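Local coordinates for protein LD10117p (PDB 5HJQ) that acts as a GTPase-activating protein for Rab35, regulating synaptic vesicle protein turnover, and binds phosphoinositides through its TBC domain, at residues Trp276-Gly281 and Lys300-Val305; Phe284-Arg289 and Lys341-Ser346; Ala306-Asn311 and Leu351-Ser356. All coordinates share one frame; numbering follows the deposited sequence.

Contact 1: residues Trp276-Gly281 and Lys300-Val305; sequences WWILAG and KVLYRV. With I3P (D-myo-inositol-1,4,5-triphosphate), chain B.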
loop_
_atom_site.group_PDB
_atom_site.type_symbol
_atom_site.label_atom_id
_atom_site.label_comp_id
_atom_site.label_asym_id
_atom_site.label_seq_id
_atom_site.Cartn_x
_atom_site.Cartn_y
_atom_site.Cartn_z
ATOM N N TRP A 276 4.934 0.378 -6.627
ATOM C CA TRP A 276 4.941 1.802 -6.944
ATOM C C TRP A 276 3.871 2.180 -7.959
ATOM O O TRP A 276 3.538 3.356 -8.098
ATOM C CB TRP A 276 6.320 2.239 -7.442
ATOM C CG TRP A 276 7.406 1.991 -6.440
ATOM C CD1 TRP A 276 8.586 1.347 -6.656
ATOM C CD2 TRP A 276 7.396 2.357 -5.053
ATOM N NE1 TRP A 276 9.319 1.299 -5.495
ATOM C CE2 TRP A 276 8.608 1.910 -4.496
ATOM C CE3 TRP A 276 6.483 3.024 -4.231
ATOM C CZ2 TRP A 276 8.930 2.108 -3.157
ATOM C CZ3 TRP A 276 6.802 3.217 -2.905
ATOM C CH2 TRP A 276 8.013 2.759 -2.380
ATOM N N TRP A 277 3.336 1.191 -8.668
ATOM C CA TRP A 277 2.171 1.426 -9.510
ATOM C C TRP A 277 1.021 1.871 -8.621
ATOM O O TRP A 277 0.277 2.796 -8.949
ATOM C CB TRP A 277 1.771 0.170 -10.282
ATOM C CG TRP A 277 2.871 -0.457 -11.073
ATOM C CD1 TRP A 277 3.962 0.164 -11.608
ATOM C CD2 TRP A 277 2.984 -1.840 -11.423
ATOM N NE1 TRP A 277 4.746 -0.747 -12.274
ATOM C CE2 TRP A 277 4.169 -1.987 -12.168
ATOM C CE3 TRP A 277 2.199 -2.970 -11.170
ATOM C CZ2 TRP A 277 4.589 -3.218 -12.667
ATOM C CZ3 TRP A 277 2.618 -4.191 -11.665
ATOM C CH2 TRP A 277 3.800 -4.305 -12.406
ATOM N N ILE A 278 0.892 1.194 -7.486
ATOM C CA ILE A 278 -0.169 1.465 -6.531
ATOM C C ILE A 278 0.139 2.709 -5.704
ATOM O O ILE A 278 -0.608 3.683 -5.745
ATOM C CB ILE A 278 -0.392 0.263 -5.589
ATOM C CG1 ILE A 278 -0.843 -0.962 -6.389
ATOM C CG2 ILE A 278 -1.406 0.606 -4.507
ATOM C CD1 ILE A 278 -0.867 -2.246 -5.592
ATOM N N LEU A 279 1.250 2.677 -4.973
ATOM C CA LEU A 279 1.582 3.734 -4.017
ATOM C C LEU A 279 2.016 5.052 -4.653
ATOM O O LEU A 279 1.887 6.108 -4.036
ATOM C CB LEU A 279 2.682 3.255 -3.066
ATOM C CG LEU A 279 2.312 2.123 -2.106
ATOM C CD1 LEU A 279 3.507 1.725 -1.249
ATOM C CD2 LEU A 279 1.126 2.525 -1.229
ATOM N N ALA A 280 2.532 4.999 -5.877
ATOM C CA ALA A 280 3.054 6.202 -6.521
ATOM C C ALA A 280 2.410 6.477 -7.877
ATOM O O ALA A 280 2.868 7.341 -8.625
ATOM C CB ALA A 280 4.567 6.098 -6.673
ATOM N N GLY A 281 1.349 5.744 -8.192
ATOM C CA GLY A 281 0.663 5.919 -9.457
ATOM C C GLY A 281 -0.807 6.242 -9.285
ATOM O O GLY A 281 -1.260 7.317 -9.674
ATOM N N LYS A 300 -2.176 -9.168 0.277
ATOM C CA LYS A 300 -2.802 -9.859 -0.846
ATOM C C LYS A 300 -3.698 -8.920 -1.643
ATOM O O LYS A 300 -3.796 -9.035 -2.869
ATOM C CB LYS A 300 -3.603 -11.064 -0.364
ATOM C CG LYS A 300 -4.146 -11.916 -1.499
ATOM C CD LYS A 300 -4.701 -13.229 -0.989
ATOM C CE LYS A 300 -5.865 -13.693 -1.842
ATOM N NZ LYS A 300 -6.439 -14.980 -1.360
ATOM N N VAL A 301 -4.340 -7.991 -0.938
ATOM C CA VAL A 301 -5.145 -6.953 -1.565
ATOM C C VAL A 301 -4.303 -6.192 -2.580
ATOM O O VAL A 301 -4.765 -5.880 -3.676
ATOM C CB VAL A 301 -5.724 -5.966 -0.514
ATOM C CG1 VAL A 301 -6.283 -4.718 -1.187
ATOM C CG2 VAL A 301 -6.796 -6.649 0.324
ATOM N N LEU A 302 -3.061 -5.906 -2.206
ATOM C CA LEU A 302 -2.136 -5.213 -3.092
ATOM C C LEU A 302 -1.765 -6.082 -4.290
ATOM O O LEU A 302 -1.597 -5.570 -5.396
ATOM C CB LEU A 302 -0.876 -4.795 -2.332
ATOM C CG LEU A 302 -1.121 -3.843 -1.156
ATOM C CD1 LEU A 302 0.192 -3.300 -0.603
ATOM C CD2 LEU A 302 -2.048 -2.703 -1.558
ATOM N N TYR A 303 -1.630 -7.389 -4.064
ATOM C CA TYR A 303 -1.366 -8.334 -5.151
ATOM C C TYR A 303 -2.478 -8.246 -6.185
ATOM O O TYR A 303 -2.218 -8.142 -7.382
ATOM C CB TYR A 303 -1.266 -9.780 -4.645
ATOM C CG TYR A 303 -0.070 -10.112 -3.774
ATOM C CD1 TYR A 303 0.892 -9.160 -3.471
ATOM C CD2 TYR A 303 0.096 -11.396 -3.264
ATOM C CE1 TYR A 303 1.983 -9.474 -2.676
ATOM C CE2 TYR A 303 1.182 -11.720 -2.472
ATOM C CZ TYR A 303 2.123 -10.758 -2.181
ATOM O OH TYR A 303 3.204 -11.091 -1.396
ATOM N N ARG A 304 -3.717 -8.286 -5.701
ATOM C CA ARG A 304 -4.897 -8.248 -6.557
ATOM C C ARG A 304 -4.931 -7.005 -7.438
ATOM O O ARG A 304 -5.147 -7.098 -8.643
ATOM C CB ARG A 304 -6.173 -8.305 -5.713
ATOM C CG ARG A 304 -6.343 -9.556 -4.871
ATOM C CD ARG A 304 -7.575 -9.431 -3.970
ATOM N NE ARG A 304 -7.934 -10.698 -3.343
ATOM C CZ ARG A 304 -8.623 -11.658 -3.951
ATOM N NH1 ARG A 304 -9.027 -11.493 -5.204
ATOM N NH2 ARG A 304 -8.903 -12.782 -3.308
ATOM N N VAL A 305 -4.721 -5.844 -6.825
ATOM C CA VAL A 305 -4.786 -4.568 -7.531
ATOM C C VAL A 305 -3.695 -4.484 -8.598
ATOM O O VAL A 305 -3.882 -3.874 -9.653
ATOM C CB VAL A 305 -4.662 -3.385 -6.543
ATOM C CG1 VAL A 305 -4.710 -2.056 -7.276
ATOM C CG2 VAL A 305 -5.771 -3.454 -5.503
HETATM C C1 I3P B . -10.231 -17.707 -2.374
HETATM C C2 I3P B . -10.540 -18.928 -1.525
HETATM C C3 I3P B . -9.690 -18.988 -0.255
HETATM C C4 I3P B . -9.240 -17.660 0.355
HETATM C C5 I3P B . -9.544 -16.360 -0.382
HETATM C C6 I3P B . -10.522 -16.486 -1.558
HETATM O O1 I3P B . -11.039 -17.647 -3.564
HETATM O O2 I3P B . -11.887 -18.886 -1.155
HETATM O O3 I3P B . -10.421 -19.700 0.740
HETATM O O4 I3P B . -7.812 -17.740 0.533
HETATM O O5 I3P B . -10.069 -15.438 0.542
HETATM O O6 I3P B . -10.415 -15.343 -2.401
HETATM P P1 I3P B . -11.547 -18.976 -4.310
HETATM O O11 I3P B . -12.610 -19.633 -3.503
HETATM O O12 I3P B . -12.130 -18.586 -5.650
HETATM O O13 I3P B . -10.374 -19.947 -4.542
HETATM P P4 I3P B . -7.242 -17.802 2.034
HETATM O O41 I3P B . -8.396 -17.895 3.003
HETATM O O42 I3P B . -6.435 -16.533 2.314
HETATM O O43 I3P B . -6.328 -19.040 2.189
HETATM P P5 I3P B . -9.905 -13.895 0.277
HETATM O O51 I3P B . -10.206 -13.143 1.521
HETATM O O52 I3P B . -8.488 -13.601 -0.144
HETATM O O53 I3P B . -10.852 -13.447 -0.807
#

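Contact 2: residues Phe284-Arg289 and Lys341-Ser346; sequences FQHLVR and KKIPVS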
loop_
_atom_site.group_PDB
_atom_site.type_symbol
_atom_site.label_atom_id
_atom_site.label_comp_id
_atom_site.label_asym_id
_atom_site.label_seq_id
_atom_site.Cartn_x
_atom_site.Cartn_y
_atom_site.Cartn_z
ATOM N N PHE A 284 -4.940 9.385 -5.115
ATOM C CA PHE A 284 -5.109 9.239 -3.668
ATOM C C PHE A 284 -6.452 8.612 -3.292
ATOM O O PHE A 284 -6.522 7.729 -2.441
ATOM C CB PHE A 284 -4.948 10.607 -2.997
ATOM C CG PHE A 284 -4.914 10.552 -1.500
ATOM C CD1 PHE A 284 -3.790 10.095 -0.834
ATOM C CD2 PHE A 284 -6.010 10.955 -0.759
ATOM C CE1 PHE A 284 -3.759 10.043 0.545
ATOM C CE2 PHE A 284 -5.988 10.903 0.620
ATOM C CZ PHE A 284 -4.859 10.445 1.273
ATOM N N GLN A 285 -7.500 9.086 -3.947
ATOM C CA GLN A 285 -8.843 8.529 -3.875
ATOM C C GLN A 285 -8.890 7.001 -3.972
ATOM O O GLN A 285 -9.626 6.352 -3.234
ATOM C CB GLN A 285 -9.651 9.156 -5.005
ATOM C CG GLN A 285 -8.737 9.422 -6.182
ATOM C CD GLN A 285 -9.349 10.249 -7.272
ATOM O OE1 GLN A 285 -10.239 9.796 -7.988
ATOM N NE2 GLN A 285 -8.838 11.464 -7.438
ATOM N N HIS A 286 -8.124 6.433 -4.903
ATOM C CA HIS A 286 -8.101 4.981 -5.096
ATOM C C HIS A 286 -7.319 4.294 -3.987
ATOM O O HIS A 286 -7.734 3.255 -3.475
ATOM C CB HIS A 286 -7.495 4.607 -6.455
ATOM C CG HIS A 286 -8.263 5.124 -7.630
ATOM N ND1 HIS A 286 -8.399 6.470 -7.893
ATOM C CD2 HIS A 286 -8.923 4.479 -8.620
ATOM C CE1 HIS A 286 -9.115 6.632 -8.989
ATOM N NE2 HIS A 286 -9.444 5.438 -9.453
ATOM N N LEU A 287 -6.184 4.888 -3.627
ATOM C CA LEU A 287 -5.338 4.388 -2.545
ATOM C C LEU A 287 -6.096 4.211 -1.237
ATOM O O LEU A 287 -5.914 3.215 -0.535
ATOM C CB LEU A 287 -4.163 5.337 -2.303
ATOM C CG LEU A 287 -2.900 5.209 -3.144
ATOM C CD1 LEU A 287 -1.886 6.247 -2.699
ATOM C CD2 LEU A 287 -2.337 3.809 -3.012
ATOM N N VAL A 288 -6.931 5.192 -0.910
ATOM C CA VAL A 288 -7.665 5.194 0.350
ATOM C C VAL A 288 -8.587 3.983 0.473
ATOM O O VAL A 288 -8.552 3.269 1.476
ATOM C CB VAL A 288 -8.491 6.484 0.507
ATOM C CG1 VAL A 288 -9.405 6.385 1.710
ATOM C CG2 VAL A 288 -7.566 7.685 0.630
ATOM N N ARG A 289 -9.402 3.752 -0.550
ATOM C CA ARG A 289 -10.275 2.585 -0.574
ATOM C C ARG A 289 -9.463 1.293 -0.496
ATOM O O ARG A 289 -9.873 0.332 0.156
ATOM C CB ARG A 289 -11.143 2.586 -1.832
ATOM C CG ARG A 289 -12.178 3.694 -1.872
ATOM C CD ARG A 289 -13.266 3.471 -0.833
ATOM N NE ARG A 289 -14.045 2.262 -1.085
ATOM C CZ ARG A 289 -13.980 1.164 -0.338
ATOM N NH1 ARG A 289 -13.175 1.122 0.713
ATOM N NH2 ARG A 289 -14.725 0.109 -0.636
ATOM N N LYS A 341 -1.736 7.138 -12.902
ATOM C CA LYS A 341 -2.076 8.509 -12.539
ATOM C C LYS A 341 -3.343 8.968 -13.247
ATOM O O LYS A 341 -4.053 9.845 -12.759
ATOM C CB LYS A 341 -0.924 9.460 -12.870
ATOM C CG LYS A 341 0.417 9.077 -12.261
ATOM C CD LYS A 341 0.991 10.229 -11.454
ATOM C CE LYS A 341 2.376 9.903 -10.917
ATOM N NZ LYS A 341 3.377 9.791 -12.011
ATOM N N LYS A 342 -3.619 8.368 -14.401
ATOM C CA LYS A 342 -4.802 8.702 -15.181
ATOM C C LYS A 342 -5.708 7.486 -15.343
ATOM O O LYS A 342 -6.397 7.353 -16.354
ATOM C CB LYS A 342 -4.398 9.238 -16.556
ATOM C CG LYS A 342 -3.203 10.180 -16.531
ATOM C CD LYS A 342 -3.604 11.610 -16.864
ATOM C CE LYS A 342 -3.188 11.979 -18.282
ATOM N NZ LYS A 342 -3.435 13.418 -18.579
ATOM N N ILE A 343 -5.704 6.607 -14.340
ATOM C CA ILE A 343 -6.441 5.344 -14.396
ATOM C C ILE A 343 -7.914 5.579 -14.745
ATOM O O ILE A 343 -8.591 6.400 -14.125
ATOM C CB ILE A 343 -6.306 4.555 -13.060
ATOM C CG1 ILE A 343 -6.899 3.149 -13.186
ATOM C CG2 ILE A 343 -6.913 5.313 -11.888
ATOM C CD1 ILE A 343 -5.931 2.136 -13.749
ATOM N N PRO A 344 -8.402 4.883 -15.783
ATOM C CA PRO A 344 -9.742 5.128 -16.330
ATOM C C PRO A 344 -10.887 4.411 -15.609
ATOM O O PRO A 344 -11.976 4.315 -16.173
ATOM C CB PRO A 344 -9.619 4.617 -17.768
ATOM C CG PRO A 344 -8.606 3.530 -17.682
ATOM C CD PRO A 344 -7.619 3.962 -16.628
ATOM N N VAL A 345 -10.659 3.919 -14.396
ATOM C CA VAL A 345 -11.754 3.346 -13.614
ATOM C C VAL A 345 -11.857 3.991 -12.237
ATOM O O VAL A 345 -10.865 4.468 -11.686
ATOM C CB VAL A 345 -11.611 1.818 -13.439
ATOM C CG1 VAL A 345 -11.748 1.109 -14.781
ATOM C CG2 VAL A 345 -10.290 1.471 -12.763
ATOM N N SER A 346 -13.070 4.005 -11.695
ATOM C CA SER A 346 -13.317 4.535 -10.362
ATOM C C SER A 346 -12.683 3.623 -9.318
ATOM O O SER A 346 -12.361 2.474 -9.619
ATOM C CB SER A 346 -14.823 4.674 -10.114
ATOM O OG SER A 346 -15.447 3.405 -10.046
#

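Contact 3: residues Ala306-Asn311 and Leu351-Ser356; sequences ALVILN and LHAAFS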
loop_
_atom_site.group_PDB
_atom_site.type_symbol
_atom_site.label_atom_id
_atom_site.label_comp_id
_atom_site.label_asym_id
_atom_site.label_seq_id
_atom_site.Cartn_x
_atom_site.Cartn_y
_atom_site.Cartn_z
ATOM N N ALA A 306 -2.561 -5.118 -8.324
ATOM C CA ALA A 306 -1.463 -5.179 -9.279
ATOM C C ALA A 306 -1.895 -5.908 -10.550
ATOM O O ALA A 306 -1.604 -5.464 -11.661
ATOM C CB ALA A 306 -0.256 -5.859 -8.652
ATOM N N LEU A 307 -2.596 -7.024 -10.374
ATOM C CA LEU A 307 -3.132 -7.793 -11.493
ATOM C C LEU A 307 -4.105 -6.964 -12.324
ATOM O O LEU A 307 -4.030 -6.945 -13.555
ATOM C CB LEU A 307 -3.829 -9.059 -10.991
ATOM C CG LEU A 307 -2.984 -10.037 -10.174
ATOM C CD1 LEU A 307 -3.819 -11.235 -9.754
ATOM C CD2 LEU A 307 -1.756 -10.482 -10.973
ATOM N N VAL A 308 -5.017 -6.282 -11.632
ATOM C CA VAL A 308 -6.043 -5.462 -12.270
ATOM C C VAL A 308 -5.428 -4.365 -13.122
ATOM O O VAL A 308 -5.829 -4.160 -14.268
ATOM C CB VAL A 308 -6.983 -4.821 -11.222
ATOM C CG1 VAL A 308 -7.956 -3.862 -11.887
ATOM C CG2 VAL A 308 -7.732 -5.891 -10.478
ATOM N N ILE A 309 -4.455 -3.661 -12.553
ATOM C CA ILE A 309 -3.742 -2.614 -13.274
ATOM C C ILE A 309 -3.119 -3.161 -14.558
ATOM O O ILE A 309 -3.212 -2.539 -15.618
ATOM C CB ILE A 309 -2.641 -1.979 -12.403
ATOM C CG1 ILE A 309 -3.261 -1.205 -11.235
ATOM C CG2 ILE A 309 -1.752 -1.067 -13.237
ATOM C CD1 ILE A 309 -2.242 -0.492 -10.373
ATOM N N LEU A 310 -2.501 -4.335 -14.456
ATOM C CA LEU A 310 -1.859 -4.973 -15.603
ATOM C C LEU A 310 -2.861 -5.330 -16.700
ATOM O O LEU A 310 -2.581 -5.145 -17.885
ATOM C CB LEU A 310 -1.098 -6.225 -15.161
ATOM C CG LEU A 310 0.236 -5.950 -14.466
ATOM C CD1 LEU A 310 0.777 -7.210 -13.820
ATOM C CD2 LEU A 310 1.236 -5.389 -15.460
ATOM N N ASN A 311 -4.024 -5.843 -16.305
ATOM C CA ASN A 311 -5.091 -6.120 -17.261
ATOM C C ASN A 311 -5.626 -4.843 -17.893
ATOM O O ASN A 311 -5.803 -4.772 -19.109
ATOM C CB ASN A 311 -6.237 -6.883 -16.594
ATOM C CG ASN A 311 -5.813 -8.241 -16.088
ATOM O OD1 ASN A 311 -4.752 -8.740 -16.452
ATOM N ND2 ASN A 311 -6.645 -8.853 -15.256
ATOM N N LEU A 351 -11.710 -1.822 -7.400
ATOM C CA LEU A 351 -11.833 -2.811 -6.334
ATOM C C LEU A 351 -12.741 -3.978 -6.711
ATOM O O LEU A 351 -12.574 -5.085 -6.197
ATOM C CB LEU A 351 -12.349 -2.155 -5.051
ATOM C CG LEU A 351 -11.309 -1.731 -4.008
ATOM C CD1 LEU A 351 -10.285 -0.775 -4.596
ATOM C CD2 LEU A 351 -12.002 -1.105 -2.793
ATOM N N HIS A 352 -13.703 -3.735 -7.597
ATOM C CA HIS A 352 -14.610 -4.796 -8.022
ATOM C C HIS A 352 -13.843 -5.896 -8.757
ATOM O O HIS A 352 -14.038 -7.088 -8.505
ATOM C CB HIS A 352 -15.719 -4.242 -8.918
ATOM C CG HIS A 352 -16.811 -5.228 -9.197
ATOM N ND1 HIS A 352 -17.883 -5.404 -8.346
ATOM C CD2 HIS A 352 -16.989 -6.102 -10.210
ATOM C CE1 HIS A 352 -18.680 -6.337 -8.833
ATOM N NE2 HIS A 352 -18.159 -6.779 -9.967
ATOM N N ALA A 353 -12.964 -5.481 -9.661
ATOM C CA ALA A 353 -12.164 -6.414 -10.449
ATOM C C ALA A 353 -11.245 -7.257 -9.571
ATOM O O ALA A 353 -11.188 -8.477 -9.710
ATOM C CB ALA A 353 -11.351 -5.660 -11.488
ATOM N N ALA A 354 -10.549 -6.594 -8.651
ATOM C CA ALA A 354 -9.539 -7.237 -7.814
ATOM C C ALA A 354 -10.082 -8.417 -7.021
ATOM O O ALA A 354 -9.422 -9.450 -6.900
ATOM C CB ALA A 354 -8.923 -6.215 -6.869
ATOM N N PHE A 355 -11.288 -8.263 -6.490
ATOM C CA PHE A 355 -11.864 -9.292 -5.637
ATOM C C PHE A 355 -12.702 -10.289 -6.431
ATOM O O PHE A 355 -13.222 -11.255 -5.876
ATOM C CB PHE A 355 -12.692 -8.646 -4.523
ATOM C CG PHE A 355 -11.872 -7.824 -3.573
ATOM C CD1 PHE A 355 -10.951 -8.428 -2.735
ATOM C CD2 PHE A 355 -12.003 -6.447 -3.532
ATOM C CE1 PHE A 355 -10.187 -7.677 -1.860
ATOM C CE2 PHE A 355 -11.241 -5.689 -2.661
ATOM C CZ PHE A 355 -10.334 -6.306 -1.822
ATOM N N SER A 356 -12.821 -10.054 -7.733
ATOM C CA SER A 356 -13.437 -11.028 -8.629
ATOM C C SER A 356 -12.466 -12.174 -8.904
ATOM O O SER A 356 -12.871 -13.275 -9.277
ATOM C CB SER A 356 -13.856 -10.369 -9.942
ATOM O OG SER A 356 -14.820 -9.355 -9.721
#

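Contact 1: residues Trp276-Gly281 and Lys300-Val305
The guanidinium of R304 meets the bound inositol trisphosphate at its edge, where O6 of the ligand lies in the plane of the group, 3.1 Å from R304 NH2. The same NH2 donates to phosphate oxygen O52 in a long but fairly straight hydrogen bond, 3.3 Å with an N-H...O angle of 162°. K300, one helical turn earlier, sends its amine to O52 as well, NZ to O52 being 2.8 Å, although the position of NZ is less certain. At the other end of the guanidinium, R304 NH1 donates to the backbone oxygens of A354 and I357, which should fix its rotation. K98, R102 and R358 also hydrogen-bond the ligand.

Turned away from this pocket, the same helix packs on helix 274-279 through I278. Its CG1 stands anti to the carbonyl carbon (chi1 -63°), and the extended chain beyond carries CD1 onto helix 300-317. There CD1 lies 3.4 Å from the backbone O of L302 and 4.1 Å from V305 CB, while the I278 and V305 side chains cross at an angle, I278 CG1 being 4.1 Å from V305 CG1. L287 and I290 of helix 284-297 extend this apolar layer.

Helix 300-317 is thus two-sided here: aliphatic groups seat it in the TBC core, and the cationic groups of K300 and R304 point into the ligand pocket and probably concentrate positive charge there for a phosphoinositide headgroup.

Contact 2: residues Phe284-Arg289 and Lys341-Ser346
This is a helix-to-loop contact in the all-helical TBC domain: the first turns of helix 284-297 touch the connection between helices 332-341 and 347-356, just ahead of a helix N-cap. S346 is that N-cap residue, its OG bonded to K349 N, so the loop is being turned into the next helix where the histidine of the facing helix meets it.

H286 carries the contact. With CG anti to the carbonyl carbon (chi1 -62°), its imidazole extends from the helix toward the loop and donates from NE2 to the backbone O of V345. The bond is short, 2.8 Å between H286 NE2 and V345 O, and nearly straight. The acceptor lies in the ring plane and the donor in the carbonyl plane, so the imidazole and the peptide group are both well placed for it. It also means that NE2 bears a proton.

One face of the same ring is covered by I343, whose CG2 methyl makes a CH-pi contact. P347 and L350 of helix 347-356 also touch H286, while L312 of helix 300-317 touches I343 and V345. An alanine at H286 would remove the imidazole, and the V345 carbonyl would probably be left without this donor while the I343 methyl lost the surface it rests on.

The methyl is offset toward the NE2 rim of the ring: I343 CG2 is 3.9 Å from the H286 ring centroid, 27° off the normal, but 3.5 Å from NE2.

Contact 3: residues Ala306-Asn311 and Leu351-Ser356
Between 306-311 and 351-356 the contact is apolar packing, and V308 supplies one entire side of it. Both of its methyls are used. CG1, anti to the backbone N (chi1 174°), touches A353 CB at 3.9 Å, and CG2, which lies beside the backbone N, reaches the same A353 CB at 3.8 Å. CG2 also presses down on the backbone of the following residue: V308 CG2 is 3.4 Å from A354 N and 3.5 Å from A354 CA, the latter tighter than usual van der Waals contact, with A354 CB at 3.8 Å from the methyl. The valine therefore bears on the main chain of the opposite helix as much as on its side chains. This is a concrete case of a familiar principle, that small residues let helices come together: the CA atoms of V308 and A354 are only 5.9 Å apart.

Polar interactions stay within each segment or lead outward. S356 OG turns back to donate to the carbonyl of H352, with OG 2.7 Å from H352 O and tilted 33° from the carbonyl plane. A354 O accepts from R304 NH1, earlier on helix 300-317, and N311 OD1 is hydrogen-bonded to T251 OG1.

The neighbouring elements are all helices and loops, since this domain has no strands. L351 and F355 turn from the contact to lie against helix 284-297. L307 packs on helix 233-250, and A306 and I309 rest on helix 274-279, so residues 306-311 lie among helices 233-250, 274-279 and 347-356.

Helix 300-317 runs through the comparison: its first turns serve contact 1 and its middle contact 3, about 10 Å apart between centres. Both are buried and aliphatic, but contact 1 lies near the centre of the chain, whereas contact 3 is further out. Contact 2, only partly buried and away from the ligand, depends on a directional hydrogen bond to a loop carbonyl. Successive helices 274-279, 284-297 and 300-317 link the three, with L287 packing against the backbone of I278 and R289 against L351. R304 ties contact 1 to contact 3, and so the ligand pocket to the helix packing beside it.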